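Local coordinates for protein beta-hexosaminidase (PDB 6JTJ) that probably cleaves terminal beta-1,4-linked N-acetylglucosamine from peptide-linked peptidoglycan fragments during cell-wall recycling, at residues C[119-124]-C[376-381]; C[169-174]-C[182-187]; C[191-196]-C[245-250]; C[48-53]-C[324-329]. All blocks are in the same frame, centred on the assembly; numbering follows the deposited sequence.

Interaction 1: residues C[119-124]-C[376-381]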
loop_
_atom_site.group_PDB
_atom_site.type_symbol
_atom_site.label_atom_id
_atom_site.label_comp_id
_atom_site.label_asym_id
_atom_site.label_seq_id
_atom_site.Cartn_x
_atom_site.Cartn_y
_atom_site.Cartn_z
ATOM N N THR C 119 8.708 -17.557 14.296
ATOM C CA THR C 119 8.024 -16.719 15.256
ATOM C C THR C 119 7.295 -15.620 14.485
ATOM O O THR C 119 7.873 -15.024 13.580
ATOM C CB THR C 119 9.004 -16.031 16.194
ATOM O OG1 THR C 119 9.780 -17.029 16.825
ATOM C CG2 THR C 119 8.297 -15.209 17.253
ATOM N N ARG C 120 6.027 -15.374 14.836
ATOM C CA ARG C 120 5.270 -14.283 14.237
ATOM C C ARG C 120 5.781 -12.968 14.795
ATOM O O ARG C 120 5.850 -12.784 15.995
ATOM C CB ARG C 120 3.775 -14.444 14.513
ATOM C CG ARG C 120 2.893 -13.545 13.659
ATOM C CD ARG C 120 2.811 -14.047 12.227
ATOM N NE ARG C 120 1.882 -13.246 11.433
ATOM C CZ ARG C 120 2.163 -12.091 10.832
ATOM N NH1 ARG C 120 3.381 -11.560 10.903
ATOM N NH2 ARG C 120 1.209 -11.457 10.150
ATOM N N LEU C 121 6.154 -12.052 13.915
ATOM C CA LEU C 121 6.769 -10.794 14.321
ATOM C C LEU C 121 5.726 -9.690 14.455
ATOM O O LEU C 121 4.793 -9.625 13.654
ATOM C CB LEU C 121 7.818 -10.371 13.296
ATOM C CG LEU C 121 8.965 -11.353 13.073
ATOM C CD1 LEU C 121 9.675 -11.035 11.771
ATOM C CD2 LEU C 121 9.941 -11.335 14.233
ATOM N N PRO C 122 5.894 -8.816 15.445
ATOM C CA PRO C 122 4.964 -7.734 15.603
ATOM C C PRO C 122 5.242 -6.655 14.594
ATOM O O PRO C 122 6.373 -6.560 14.103
ATOM C CB PRO C 122 5.297 -7.197 16.995
ATOM C CG PRO C 122 6.765 -7.468 17.137
ATOM C CD PRO C 122 6.921 -8.817 16.508
ATOM N N ALA C 123 4.232 -5.843 14.295
ATOM C CA ALA C 123 4.440 -4.650 13.496
ATOM C C ALA C 123 5.365 -3.686 14.267
ATOM O O ALA C 123 5.330 -3.635 15.490
ATOM C CB ALA C 123 3.115 -3.985 13.205
ATOM N N MET C 124 6.184 -2.930 13.553
ATOM C CA MET C 124 7.114 -2.015 14.213
ATOM C C MET C 124 6.452 -0.941 15.067
ATOM O O MET C 124 7.045 -0.471 16.035
ATOM C CB MET C 124 8.056 -1.364 13.204
ATOM C CG MET C 124 9.003 -2.326 12.514
ATOM S SD MET C 124 10.094 -3.195 13.663
ATOM C CE MET C 124 9.195 -4.707 13.961
ATOM N N ALA C 376 9.698 -16.513 22.542
ATOM C CA ALA C 376 8.403 -16.435 23.218
ATOM C C ALA C 376 8.012 -14.990 23.551
ATOM O O ALA C 376 6.833 -14.614 23.458
ATOM C CB ALA C 376 8.400 -17.300 24.475
ATOM N N PHE C 377 8.983 -14.179 23.951
ATOM C CA PHE C 377 8.706 -12.760 24.202
ATOM C C PHE C 377 8.201 -12.048 22.928
ATOM O O PHE C 377 7.242 -11.269 22.960
ATOM C CB PHE C 377 9.961 -12.059 24.711
ATOM C CG PHE C 377 9.826 -10.546 24.792
ATOM C CD1 PHE C 377 9.133 -9.948 25.825
ATOM C CD2 PHE C 377 10.384 -9.729 23.817
ATOM C CE1 PHE C 377 9.018 -8.564 25.900
ATOM C CE2 PHE C 377 10.264 -8.338 23.877
ATOM C CZ PHE C 377 9.579 -7.753 24.924
ATOM N N VAL C 378 8.871 -12.303 21.806
ATOM C CA VAL C 378 8.531 -11.642 20.540
ATOM C C VAL C 378 7.159 -12.149 20.073
ATOM O O VAL C 378 6.313 -11.367 19.683
ATOM C CB VAL C 378 9.642 -11.870 19.489
ATOM C CG1 VAL C 378 9.199 -11.416 18.114
ATOM C CG2 VAL C 378 10.909 -11.125 19.902
ATOM N N ALA C 379 6.939 -13.457 20.150
ATOM C CA ALA C 379 5.625 -14.034 19.864
ATOM C C ALA C 379 4.526 -13.326 20.642
ATOM O O ALA C 379 3.425 -13.133 20.134
ATOM C CB ALA C 379 5.611 -15.530 20.173
ATOM N N GLY C 380 4.817 -12.973 21.888
ATOM C CA GLY C 380 3.844 -12.335 22.762
ATOM C C GLY C 380 3.506 -10.933 22.324
ATOM O O GLY C 380 2.368 -10.486 22.492
ATOM N N LEU C 381 4.489 -10.219 21.786
ATOM C CA LEU C 381 4.230 -8.894 21.247
ATOM C C LEU C 381 3.316 -8.990 20.034
ATOM O O LEU C 381 2.488 -8.129 19.824
ATOM C CB LEU C 381 5.525 -8.202 20.850
ATOM C CG LEU C 381 6.515 -7.861 21.965
ATOM C CD1 LEU C 381 7.725 -7.175 21.363
ATOM C CD2 LEU C 381 5.881 -6.979 23.030
#
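The C-terminal helix 369-382 lies against the loop that leads into helix 124-134, with P122 and T119 meeting V378, A379 and L381. P122 packs against two helix residues one turn apart. Its CD is 3.8 Å from V378 CG1, the two side chains crossing at about a right angle, and its CG is 4.0 Å from L381 CB. V378 CG1 stands anti to its backbone N (chi1 170°), which brings that one methyl within range of both P122 CD and L121 CD2, the latter at 4.0 Å. L121 and V378 run side by side, pointing the same way. In this glycoside hydrolase family 3 barrel, the contact joins the last modelled helix to a loop about 250 residues earlier in the sequence. T119 closes the other end: its CG2 touches the backbone at A379 N, 3.6 Å away, and reaches A379 CB at 4.0 Å. Its OG1 is turned to a hydrogen bond with E153. No hydrogen bond crosses between 119-124 and 376-381, and their meeting is wholly by van der Waals contact. Behind it, helix 136-155 forms a shared backing: V149 touches both T119 and V378, and L150 touches L121.

Interaction 2: residues C[169-174]-C[182-187]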
loop_
_atom_site.group_PDB
_atom_site.type_symbol
_atom_site.label_atom_id
_atom_site.label_comp_id
_atom_site.label_asym_id
_atom_site.label_seq_id
_atom_site.Cartn_x
_atom_site.Cartn_y
_atom_site.Cartn_z
ATOM N N LEU C 169 8.565 8.092 8.936
ATOM C CA LEU C 169 7.902 8.626 10.122
ATOM C C LEU C 169 6.379 8.508 9.953
ATOM O O LEU C 169 5.851 8.705 8.871
ATOM C CB LEU C 169 8.238 10.100 10.320
ATOM C CG LEU C 169 9.713 10.518 10.310
ATOM C CD1 LEU C 169 9.837 12.013 10.620
ATOM C CD2 LEU C 169 10.511 9.705 11.312
ATOM N N ASP C 170 5.696 8.197 11.035
ATOM C CA ASP C 170 4.266 8.119 11.002
ATOM C C ASP C 170 3.625 9.499 11.115
ATOM O O ASP C 170 3.258 9.907 12.191
ATOM C CB ASP C 170 3.737 7.223 12.116
ATOM C CG ASP C 170 2.212 7.048 12.015
ATOM O OD1 ASP C 170 1.649 7.233 10.915
ATOM O OD2 ASP C 170 1.582 6.686 13.007
ATOM N N TRP C 171 3.509 10.189 9.993
ATOM C CA TRP C 171 2.840 11.463 9.936
ATOM C C TRP C 171 1.314 11.313 9.931
ATOM O O TRP C 171 0.625 12.299 10.002
ATOM C CB TRP C 171 3.250 12.236 8.681
ATOM C CG TRP C 171 4.643 12.764 8.697
ATOM C CD1 TRP C 171 5.724 12.254 8.039
ATOM C CD2 TRP C 171 5.107 13.950 9.374
ATOM N NE1 TRP C 171 6.836 13.032 8.269
ATOM C CE2 TRP C 171 6.490 14.078 9.088
ATOM C CE3 TRP C 171 4.492 14.908 10.186
ATOM C CZ2 TRP C 171 7.269 15.134 9.596
ATOM C CZ3 TRP C 171 5.265 15.973 10.683
ATOM C CH2 TRP C 171 6.647 16.059 10.405
ATOM N N GLY C 172 0.793 10.082 9.916
ATOM C CA GLY C 172 -0.655 9.861 9.876
ATOM C C GLY C 172 -1.246 10.111 8.487
ATOM O O GLY C 172 -2.458 10.277 8.346
ATOM N N ASN C 173 -0.403 10.057 7.457
ATOM C CA ASN C 173 -0.836 10.263 6.076
ATOM C C ASN C 173 -0.807 9.041 5.149
ATOM O O ASN C 173 -1.569 8.997 4.188
ATOM C CB ASN C 173 0.049 11.323 5.427
ATOM C CG ASN C 173 -0.154 12.711 6.017
ATOM O OD1 ASN C 173 -1.194 13.009 6.634
ATOM N ND2 ASN C 173 0.870 13.552 5.887
ATOM N N CYS C 174 0.091 8.087 5.400
ATOM C CA CYS C 174 0.445 7.057 4.414
ATOM C C CYS C 174 0.018 5.661 4.853
ATOM O O CYS C 174 0.675 5.031 5.699
ATOM C CB CYS C 174 1.952 7.047 4.174
ATOM S SG CYS C 174 2.361 6.130 2.675
ATOM N N PHE C 182 7.775 2.859 13.063
ATOM C CA PHE C 182 7.941 2.771 14.508
ATOM C C PHE C 182 7.087 3.801 15.242
ATOM O O PHE C 182 6.474 3.476 16.243
ATOM C CB PHE C 182 9.385 3.045 14.928
ATOM C CG PHE C 182 10.346 1.925 14.659
ATOM C CD1 PHE C 182 10.347 0.774 15.428
ATOM C CD2 PHE C 182 11.280 2.031 13.637
ATOM C CE1 PHE C 182 11.252 -0.244 15.190
ATOM C CE2 PHE C 182 12.184 1.022 13.407
ATOM C CZ PHE C 182 12.169 -0.124 14.174
ATOM N N HIS C 183 7.063 5.029 14.738
ATOM C CA HIS C 183 6.617 6.169 15.527
ATOM C C HIS C 183 6.556 7.443 14.671
ATOM O O HIS C 183 7.151 7.508 13.592
ATOM C CB HIS C 183 7.618 6.362 16.691
ATOM C CG HIS C 183 7.051 7.057 17.885
ATOM N ND1 HIS C 183 7.029 8.425 18.010
ATOM C CD2 HIS C 183 6.530 6.565 19.035
ATOM C CE1 HIS C 183 6.494 8.749 19.172
ATOM N NE2 HIS C 183 6.176 7.639 19.809
ATOM N N ARG C 184 5.836 8.452 15.148
ATOM C CA ARG C 184 5.793 9.766 14.505
ATOM C C ARG C 184 7.098 10.555 14.658
ATOM O O ARG C 184 7.485 11.313 13.785
ATOM C CB ARG C 184 4.658 10.588 15.124
ATOM C CG ARG C 184 4.481 11.969 14.525
ATOM C CD ARG C 184 3.458 12.807 15.291
ATOM N NE ARG C 184 3.263 14.112 14.632
ATOM C CZ ARG C 184 2.423 14.356 13.615
ATOM N NH1 ARG C 184 1.653 13.392 13.108
ATOM N NH2 ARG C 184 2.347 15.586 13.101
ATOM N N ASN C 185 7.786 10.333 15.760
ATOM C CA ASN C 185 8.832 11.227 16.222
ATOM C C ASN C 185 10.178 10.732 15.720
ATOM O O ASN C 185 10.564 9.614 16.014
ATOM C CB ASN C 185 8.835 11.280 17.765
ATOM C CG ASN C 185 9.794 12.336 18.318
ATOM O OD1 ASN C 185 10.990 12.326 18.035
ATOM N ND2 ASN C 185 9.270 13.247 19.100
ATOM N N PRO C 186 10.907 11.572 14.996
ATOM C CA PRO C 186 12.206 11.138 14.441
ATOM C C PRO C 186 13.201 10.588 15.457
ATOM O O PRO C 186 13.898 9.621 15.164
ATOM C CB PRO C 186 12.749 12.404 13.770
ATOM C CG PRO C 186 11.869 13.532 14.189
ATOM C CD PRO C 186 10.542 12.938 14.548
ATOM N N GLU C 187 13.212 11.120 16.675
ATOM C CA GLU C 187 14.096 10.587 17.726
ATOM C C GLU C 187 13.711 9.181 18.144
ATOM O O GLU C 187 14.561 8.310 18.324
ATOM C CB GLU C 187 14.119 11.497 18.966
ATOM C CG GLU C 187 15.217 11.055 19.981
ATOM C CD GLU C 187 16.663 11.170 19.463
ATOM O OE1 GLU C 187 16.952 11.955 18.523
ATOM O OE2 GLU C 187 17.537 10.459 20.014
#
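D170 and R184 pass each other where the loop 169-174 runs alongside the entry to helix 186-202, on the rim of the family 3 barrel. D170 is the centre of an inverse gamma turn and the first residue of an Asx turn, its OD1 accepting from G172 N at 3.1 Å. The tight part is backbone-led. D170 N gives a nearly straight hydrogen bond (176°) to H183 O at 3.0 Å, meeting that oxygen from above the carbonyl plane. Next to it L169 is packed against the start of the helix: CB lies 3.7 Å from R184 O, and CD2 reaches P186 CA at 3.8 Å, the leucine and proline side chains crossing at about a right angle. V189, farther along the helix, also touches L169.

The looser side is that of R184, which is exposed to solvent. With CG anti to the backbone N (chi1 -179°) and the chain extended on to NE, R184 CB passes 3.3 Å from D170 O, and the side chain then carries its guanidinium to W171. W171 CE3 lies over one guanidinium face, 3.7 Å from R184 NH2, while the two planes stand 76° apart and so do not stack. The polar ends are engaged elsewhere: D170 OD2 makes a salt bridge to R110 of the second subunit, W171 NE1 bonds to D240, and H183 NE2 bonds to D132. At the other ring nitrogen of H183, N185 N donates to ND1 in the ring plane, at 3.0 Å.

Interaction 3: residues C[191-196]-C[245-250]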
loop_
_atom_site.group_PDB
_atom_site.type_symbol
_atom_site.label_atom_id
_atom_site.label_comp_id
_atom_site.label_asym_id
_atom_site.label_seq_id
_atom_site.Cartn_x
_atom_site.Cartn_y
_atom_site.Cartn_z
ATOM N N ARG C 191 16.136 5.882 17.422
ATOM C CA ARG C 191 16.611 5.050 18.528
ATOM C C ARG C 191 16.064 3.624 18.477
ATOM O O ARG C 191 16.802 2.667 18.729
ATOM C CB ARG C 191 16.322 5.730 19.875
ATOM C CG ARG C 191 17.071 7.095 20.010
ATOM C CD ARG C 191 18.255 6.977 20.955
ATOM N NE ARG C 191 19.207 5.904 20.697
ATOM C CZ ARG C 191 20.391 5.996 20.081
ATOM N NH1 ARG C 191 20.814 7.124 19.532
ATOM N NH2 ARG C 191 21.160 4.905 20.017
ATOM N N LEU C 192 14.789 3.451 18.118
ATOM C CA LEU C 192 14.260 2.093 17.990
ATOM C C LEU C 192 14.939 1.359 16.851
ATOM O O LEU C 192 15.242 0.169 16.945
ATOM C CB LEU C 192 12.741 2.123 17.796
ATOM C CG LEU C 192 12.006 2.649 19.038
ATOM C CD1 LEU C 192 10.564 3.018 18.717
ATOM C CD2 LEU C 192 12.062 1.596 20.140
ATOM N N ALA C 193 15.191 2.077 15.764
ATOM C CA ALA C 193 15.862 1.475 14.611
ATOM C C ALA C 193 17.270 1.004 14.990
ATOM O O ALA C 193 17.666 -0.099 14.640
ATOM C CB ALA C 193 15.919 2.484 13.461
ATOM N N LEU C 194 18.023 1.853 15.675
ATOM C CA LEU C 194 19.377 1.494 16.109
ATOM C C LEU C 194 19.398 0.277 17.021
ATOM O O LEU C 194 20.242 -0.615 16.883
ATOM C CB LEU C 194 20.041 2.677 16.814
ATOM C CG LEU C 194 20.415 3.858 15.928
ATOM C CD1 LEU C 194 20.734 5.084 16.781
ATOM C CD2 LEU C 194 21.603 3.512 15.039
ATOM N N ALA C 195 18.410 0.193 17.906
ATOM C CA ALA C 195 18.274 -0.978 18.780
ATOM C C ALA C 195 17.906 -2.217 18.000
ATOM O O ALA C 195 18.405 -3.334 18.274
ATOM C CB ALA C 195 17.226 -0.707 19.855
ATOM N N LEU C 196 16.995 -2.069 17.041
ATOM C CA LEU C 196 16.657 -3.217 16.197
ATOM C C LEU C 196 17.907 -3.671 15.456
ATOM O O LEU C 196 18.162 -4.871 15.330
ATOM C CB LEU C 196 15.561 -2.848 15.187
ATOM C CG LEU C 196 15.057 -4.040 14.356
ATOM C CD1 LEU C 196 13.878 -4.730 15.025
ATOM C CD2 LEU C 196 14.648 -3.583 12.971
ATOM N N ARG C 245 20.328 9.552 8.404
ATOM C CA ARG C 245 21.676 10.025 8.755
ATOM C C ARG C 245 22.291 9.231 9.883
ATOM O O ARG C 245 23.432 8.775 9.796
ATOM C CB ARG C 245 21.652 11.483 9.182
ATOM C CG ARG C 245 21.524 12.453 8.037
ATOM C CD ARG C 245 21.829 13.831 8.610
ATOM N NE ARG C 245 22.668 14.673 7.707
ATOM C CZ ARG C 245 22.282 15.170 6.531
ATOM N NH1 ARG C 245 21.054 14.963 6.099
ATOM N NH2 ARG C 245 23.126 15.893 5.792
ATOM N N ILE C 246 21.508 9.050 10.937
ATOM C CA ILE C 246 21.989 8.397 12.137
ATOM C C ILE C 246 22.281 6.917 11.854
ATOM O O ILE C 246 23.312 6.388 12.282
ATOM C CB ILE C 246 20.968 8.576 13.276
ATOM C CG1 ILE C 246 20.887 10.067 13.659
ATOM C CG2 ILE C 246 21.350 7.741 14.479
ATOM C CD1 ILE C 246 19.699 10.457 14.549
ATOM N N MET C 247 21.371 6.242 11.151
ATOM C CA MET C 247 21.590 4.826 10.800
ATOM C C MET C 247 22.802 4.650 9.892
ATOM O O MET C 247 23.582 3.711 10.068
ATOM C CB MET C 247 20.359 4.252 10.152
ATOM C CG MET C 247 19.227 4.025 11.133
ATOM S SD MET C 247 19.500 2.538 12.101
ATOM C CE MET C 247 19.049 1.261 10.941
ATOM N N SER C 248 22.968 5.570 8.943
ATOM C CA SER C 248 24.129 5.576 8.083
ATOM C C SER C 248 25.404 5.648 8.923
ATOM O O SER C 248 26.307 4.850 8.754
ATOM C CB SER C 248 24.074 6.758 7.110
ATOM O OG SER C 248 25.209 6.760 6.260
ATOM N N ARG C 249 25.457 6.612 9.833
ATOM C CA ARG C 249 26.607 6.777 10.721
ATOM C C ARG C 249 26.903 5.520 11.499
ATOM O O ARG C 249 28.051 5.169 11.686
ATOM C CB ARG C 249 26.361 7.894 11.720
ATOM C CG ARG C 249 27.615 8.674 12.050
ATOM C CD ARG C 249 27.675 9.123 13.500
ATOM N NE ARG C 249 26.451 9.777 13.959
ATOM C CZ ARG C 249 25.677 9.378 14.975
ATOM N NH1 ARG C 249 25.959 8.292 15.690
ATOM N NH2 ARG C 249 24.588 10.085 15.281
ATOM N N GLU C 250 25.858 4.815 11.922
ATOM C CA GLU C 250 26.015 3.614 12.731
ATOM C C GLU C 250 26.091 2.311 11.963
ATOM O O GLU C 250 25.864 1.241 12.538
ATOM C CB GLU C 250 24.887 3.548 13.763
ATOM C CG GLU C 250 24.899 4.728 14.731
ATOM C CD GLU C 250 26.165 4.790 15.555
ATOM O OE1 GLU C 250 26.585 3.724 16.055
ATOM O OE2 GLU C 250 26.756 5.890 15.657
#
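L194 and M247 carry most of this contact between two outer helices of the barrel, 186-202 and 242-249, with A193 as the third partner. The axes of the short segments run the same general way, with a signed crossing angle of -26°, and come no closer than 10.0 Å, so side chains must bridge the gap. L194 does so with both its methyls. CD1 is pressed against I246 CG2 at 3.6 Å, the two side chains crossing at about a right angle. CD2 goes the other way, to M247 SD at 3.7 Å and to E250 CB at 3.5 Å, so that the aliphatic part of the glutamate extends the apolar surface past the end of the helix.

M247 reaches back in the opposite direction, sliding past L194. Its chain is bent at both chi2 (-78°) and chi3 (-77°), and the folded thioether places SD between two residues of the facing helix: beside L194 CD2, and 3.8 Å from A193 CB. The bond from A193 CA to its methyl is directed at the partner helix, where the methyl meets that sulfur. No hydrogen bond crosses the contact.

Both helices lead into strands that are paired in parallel, 208-212 and 254-257, so this is packing between neighbours on the outside of the barrel. L167 also touches A193, while the far face of helix 186-202 is laid against helix 136-155 through L192 and L196.

Interaction 4: residues C[48-53]-C[324-329]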
loop_
_atom_site.group_PDB
_atom_site.type_symbol
_atom_site.label_atom_id
_atom_site.label_comp_id
_atom_site.label_asym_id
_atom_site.label_seq_id
_atom_site.Cartn_x
_atom_site.Cartn_y
_atom_site.Cartn_z
ATOM N N MET C 48 19.660 -7.889 -8.835
ATOM C CA MET C 48 19.056 -8.808 -7.888
ATOM C C MET C 48 17.783 -9.337 -8.523
ATOM O O MET C 48 16.881 -8.589 -8.866
ATOM C CB MET C 48 18.749 -8.118 -6.565
ATOM C CG MET C 48 18.103 -9.018 -5.526
ATOM S SD MET C 48 18.016 -8.297 -3.855
ATOM C CE MET C 48 19.458 -9.018 -3.092
ATOM N N ALA C 49 17.737 -10.639 -8.729
ATOM C CA ALA C 49 16.619 -11.246 -9.437
ATOM C C ALA C 49 15.813 -12.043 -8.434
ATOM O O ALA C 49 15.980 -11.859 -7.238
ATOM C CB ALA C 49 17.133 -12.110 -10.579
ATOM N N ASP C 50 14.932 -12.913 -8.913
ATOM C CA ASP C 50 14.158 -13.756 -8.021
ATOM C C ASP C 50 13.817 -15.063 -8.719
ATOM O O ASP C 50 14.314 -15.337 -9.796
ATOM C CB ASP C 50 12.909 -13.014 -7.542
ATOM C CG ASP C 50 11.920 -12.755 -8.644
ATOM O OD1 ASP C 50 12.156 -13.180 -9.804
ATOM O OD2 ASP C 50 10.905 -12.085 -8.345
ATOM N N ILE C 51 12.991 -15.876 -8.094
ATOM C CA ILE C 51 12.716 -17.201 -8.621
ATOM C C ILE C 51 11.254 -17.539 -8.412
ATOM O O ILE C 51 10.568 -16.913 -7.607
ATOM C CB ILE C 51 13.661 -18.265 -8.029
ATOM C CG1 ILE C 51 13.635 -18.231 -6.504
ATOM C CG2 ILE C 51 15.084 -18.012 -8.528
ATOM C CD1 ILE C 51 14.334 -19.412 -5.864
ATOM N N ALA C 52 10.782 -18.529 -9.160
ATOM C CA ALA C 52 9.351 -18.750 -9.307
ATOM C C ALA C 52 8.719 -19.451 -8.128
ATOM O O ALA C 52 7.643 -19.053 -7.670
ATOM C CB ALA C 52 9.084 -19.524 -10.585
ATOM N N ALA C 53 9.354 -20.501 -7.634
ATOM C CA ALA C 53 8.681 -21.377 -6.676
ATOM C C ALA C 53 9.635 -21.957 -5.640
ATOM O O ALA C 53 10.539 -21.254 -5.171
ATOM C CB ALA C 53 7.909 -22.468 -7.428
ATOM N N VAL C 324 14.734 -6.649 -10.017
ATOM C CA VAL C 324 13.823 -7.021 -11.095
ATOM C C VAL C 324 13.061 -8.239 -10.639
ATOM O O VAL C 324 13.571 -9.341 -10.710
ATOM C CB VAL C 324 14.582 -7.322 -12.401
ATOM C CG1 VAL C 324 13.610 -7.488 -13.563
ATOM C CG2 VAL C 324 15.571 -6.207 -12.721
ATOM N N CYS C 325 11.849 -8.016 -10.140
ATOM C CA CYS C 325 11.073 -9.040 -9.489
ATOM C C CYS C 325 9.883 -9.505 -10.315
ATOM O O CYS C 325 9.275 -8.740 -11.043
ATOM C CB CYS C 325 10.565 -8.511 -8.148
ATOM S SG CYS C 325 11.888 -7.846 -7.103
ATOM N N ASN C 326 9.549 -10.776 -10.160
ATOM C CA ASN C 326 8.381 -11.407 -10.798
ATOM C C ASN C 326 8.418 -11.425 -12.323
ATOM O O ASN C 326 7.383 -11.609 -12.940
ATOM C CB ASN C 326 7.070 -10.731 -10.343
ATOM C CG ASN C 326 7.046 -10.431 -8.859
ATOM O OD1 ASN C 326 7.224 -11.327 -8.044
ATOM N ND2 ASN C 326 6.832 -9.162 -8.497
ATOM N N ARG C 327 9.583 -11.196 -12.927
ATOM C CA ARG C 327 9.672 -11.044 -14.374
ATOM C C ARG C 327 10.982 -11.614 -14.897
ATOM O O ARG C 327 11.861 -10.877 -15.352
ATOM C CB ARG C 327 9.530 -9.573 -14.772
ATOM C CG ARG C 327 8.152 -8.977 -14.511
ATOM C CD ARG C 327 7.049 -9.645 -15.330
ATOM N NE ARG C 327 7.279 -9.463 -16.761
ATOM C CZ ARG C 327 6.931 -8.382 -17.460
ATOM N NH1 ARG C 327 6.295 -7.367 -16.882
ATOM N NH2 ARG C 327 7.211 -8.322 -18.758
ATOM N N PRO C 328 11.123 -12.940 -14.837
ATOM C CA PRO C 328 12.342 -13.553 -15.362
ATOM C C PRO C 328 12.583 -13.279 -16.867
ATOM O O PRO C 328 13.732 -13.292 -17.329
ATOM C CB PRO C 328 12.127 -15.043 -15.088
ATOM C CG PRO C 328 10.667 -15.213 -14.827
ATOM C CD PRO C 328 10.201 -13.924 -14.242
ATOM N N ASP C 329 11.511 -13.003 -17.605
ATOM C CA ASP C 329 11.627 -12.563 -18.991
ATOM C C ASP C 329 12.389 -11.244 -19.117
ATOM O O ASP C 329 13.195 -11.076 -20.035
ATOM C CB ASP C 329 10.235 -12.436 -19.653
ATOM C CG ASP C 329 9.312 -11.468 -18.921
ATOM O OD1 ASP C 329 9.063 -11.679 -17.712
ATOM O OD2 ASP C 329 8.863 -10.480 -19.542
HETATM O O HOH W 1 12.338 -11.481 -11.917
#
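A chi1 of 67° sets CG of D50 between its own backbone N and carbonyl carbon, and from there the carboxylate reaches across to the backbone of V324, C325 and N326. Segment 48-53 takes in the end of strand 47-49 of the family 3 barrel, and 324-329 follows directly on its parallel neighbour 321-323. A backbone bond carries their pairing one step further: V324 N donates to M48 O at 3.1 Å. Next to it the link passes from backbone to side chain, through D50.

OD2 of D50 receives N326 N at 2.6 Å in a straight bond (167°), met on the syn side and 18° out of the carboxylate plane. The same oxygen makes a salt bridge to R77, which also donates to N326 OD1, so one arginine ties together the two sides of the contact. The aspartate negative charge is thus probably well compensated although the residue is buried. C325 runs close by, its CA 3.3 Å from D50 OD2, and its own N bonds to OD1 of D295. N326 turns the chain with positive phi, leading to R327 at the N-cap position of helix 328-335; R327 holds D329 side-on through NE and NH2.

The second oxygen of D50 is linked to the turn by a water. It sits 2.7 Å from D50 OD1 and 2.7 Å from V324 O, and accepts a hydrogen bond from R327 N at 2.9 Å.

Interaction 4 lies closest to the substrate site: the side chain of C325 is about 6 Å from a bound N-acetylglucosamine and also packs on I73, a neighbour of that sugar. The other three contacts stand farther off, with the side chains of L121, D170 and M247 about 13, 13 and 14 Å from a bound sugar, and interactions 2 and 3 lie across the chain's centre from interaction 4. Interactions 1, 2 and 3 form a connected group through F182 of interaction 2, whose CE1 meets M124 SD of interaction 1 at 3.5 Å and whose CD1 meets L192 CB of interaction 3 at 3.6 Å. In sequence, interactions 2 and 3 are nested inside the loops closed by both 1 and 4, which themselves alternate.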